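Local atomic coordinates of flavin prenyltransferase UbiX (Methanocaldococcus jannaschii, PDB entry 6M8V), a protein that probably transfers a dimethylallyl group from dimethylallyl phosphate to reduced FMN, making the prenylated flavin cofactor of UbiD decarboxylases. Residues M122-N125 and S126-E130. Sequence-based numbering, arbitrary orientation.
Sequences MPFN and SIHLE
Asn125 caps the N-terminus of helix 126-137 with its side chain and lays its amide over the imidazole of His128. Followed outward from the backbone, the His128 side chain starts with CB, 3.7 Å from CD1 of the Phe124 ring. CG is anti to the carbonyl carbon (chi1 -48°), which places the ring against the Asn125 amide; CG of His128 lies 3.3 Å from Asn125 OD1, with CD2 also near that oxygen. At the ring edge ND1 of His128 meets CA of Phe124 at 3.5 Å, while CE1 of His128 comes 3.3 Å from ND2 of Asn125. The amide and imidazole planes are only 21° apart, a stack that sets OD1 over the ring centre. Asn125 OD1 accepts a nearly straight bond from His128 N (2.9 Å, 166°) and a weak one from Ile127 N. Leu129 N donates to Asn125 O at 3.1 Å, an i to i+4 bond that closes the first turn. Farthest out, NE2 of His128 and ND2 of Asn125 both bind the carboxylate of Asp106 of a third subunit. An alanine in place of His128 would probably leave the Asn125 amide without the ring it stacks on and Asp106 without the NE2 bond. The cap ends the loop from strand 114-119, with Ser126 OG bonded to Ser136 OG of a second subunit and Phe124 and His128 packed on Met86, an FMN-pocket residue of helix 86-94.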
loop_
_atom_site.group_PDB
_atom_site.type_symbol
_atom_site.label_atom_id
_atom_site.label_comp_id
_atom_site.label_asym_id
_atom_site.label_seq_id
_atom_site.Cartn_x
_atom_site.Cartn_y
_atom_site.Cartn_z
ATOM N N MET A 122 -15.046 23.340 4.781
ATOM C CA MET A 122 -16.249 22.561 5.014
ATOM C C MET A 122 -17.057 22.469 3.725
ATOM O O MET A 122 -17.392 23.500 3.128
ATOM C CB MET A 122 -17.067 23.193 6.139
ATOM C CG MET A 122 -18.226 22.360 6.619
ATOM S SD MET A 122 -19.199 23.263 7.841
ATOM C CE MET A 122 -20.553 22.129 8.046
ATOM N N PRO A 123 -17.335 21.256 3.225
ATOM C CA PRO A 123 -16.795 19.980 3.711
ATOM C C PRO A 123 -15.315 19.802 3.357
ATOM O O PRO A 123 -14.762 20.626 2.625
ATOM C CB PRO A 123 -17.633 18.924 2.968
ATOM C CG PRO A 123 -18.710 19.670 2.248
ATOM C CD PRO A 123 -18.241 21.076 2.081
ATOM N N PHE A 124 -14.695 18.749 3.882
ATOM C CA PHE A 124 -13.390 18.294 3.419
ATOM C C PHE A 124 -13.572 17.292 2.284
ATOM O O PHE A 124 -14.520 16.502 2.280
ATOM C CB PHE A 124 -12.608 17.615 4.548
ATOM C CG PHE A 124 -12.108 18.553 5.615
ATOM C CD1 PHE A 124 -11.358 19.670 5.288
ATOM C CD2 PHE A 124 -12.364 18.294 6.951
ATOM C CE1 PHE A 124 -10.882 20.521 6.268
ATOM C CE2 PHE A 124 -11.892 19.141 7.939
ATOM C CZ PHE A 124 -11.147 20.256 7.595
ATOM N N ASN A 125 -12.649 17.320 1.320
ATOM C CA ASN A 125 -12.569 16.253 0.334
ATOM C C ASN A 125 -11.439 15.297 0.720
ATOM O O ASN A 125 -10.756 15.481 1.727
ATOM C CB ASN A 125 -12.396 16.813 -1.086
ATOM C CG ASN A 125 -11.098 17.583 -1.287
ATOM O OD1 ASN A 125 -10.047 17.250 -0.726
ATOM N ND2 ASN A 125 -11.163 18.616 -2.124
ATOM N N SER A 126 -11.241 14.260 -0.098
ATOM C CA SER A 126 -10.248 13.237 0.220
ATOM C C SER A 126 -8.825 13.756 0.149
ATOM O O SER A 126 -7.938 13.188 0.795
ATOM C CB SER A 126 -10.398 12.051 -0.724
ATOM O OG SER A 126 -11.505 11.262 -0.332
ATOM N N ILE A 127 -8.580 14.805 -0.631
ATOM C CA ILE A 127 -7.246 15.385 -0.696
ATOM C C ILE A 127 -6.906 16.074 0.617
ATOM O O ILE A 127 -5.818 15.882 1.177
ATOM C CB ILE A 127 -7.145 16.342 -1.898
ATOM C CG1 ILE A 127 -7.457 15.569 -3.187
ATOM C CG2 ILE A 127 -5.761 16.956 -1.971
ATOM C CD1 ILE A 127 -7.445 16.402 -4.446
ATOM N N HIS A 128 -7.835 16.885 1.135
ATOM C CA HIS A 128 -7.640 17.491 2.448
ATOM C C HIS A 128 -7.398 16.422 3.499
ATOM O O HIS A 128 -6.460 16.516 4.300
ATOM C CB HIS A 128 -8.866 18.332 2.839
ATOM C CG HIS A 128 -9.330 19.270 1.767
ATOM N ND1 HIS A 128 -10.663 19.568 1.569
ATOM C CD2 HIS A 128 -8.644 19.991 0.849
ATOM C CE1 HIS A 128 -10.777 20.421 0.566
ATOM N NE2 HIS A 128 -9.568 20.692 0.110
ATOM N N LEU A 129 -8.243 15.391 3.516
ATOM C CA LEU A 129 -8.159 14.390 4.574
ATOM C C LEU A 129 -6.844 13.620 4.505
ATOM O O LEU A 129 -6.227 13.340 5.537
ATOM C CB LEU A 129 -9.360 13.448 4.490
ATOM C CG LEU A 129 -10.672 14.131 4.900
ATOM C CD1 LEU A 129 -11.903 13.346 4.442
ATOM C CD2 LEU A 129 -10.705 14.331 6.417
ATOM N N GLU A 130 -6.381 13.289 3.299
ATOM C CA GLU A 130 -5.112 12.577 3.190
ATOM C C GLU A 130 -3.935 13.475 3.560
ATOM O O GLU A 130 -2.946 13.007 4.141
ATOM C CB GLU A 130 -4.941 12.017 1.780
ATOM C CG GLU A 130 -3.906 10.903 1.691
ATOM C CD GLU A 130 -2.508 11.423 1.401
ATOM O OE1 GLU A 130 -2.390 12.405 0.638
ATOM O OE2 GLU A 130 -1.530 10.848 1.929
#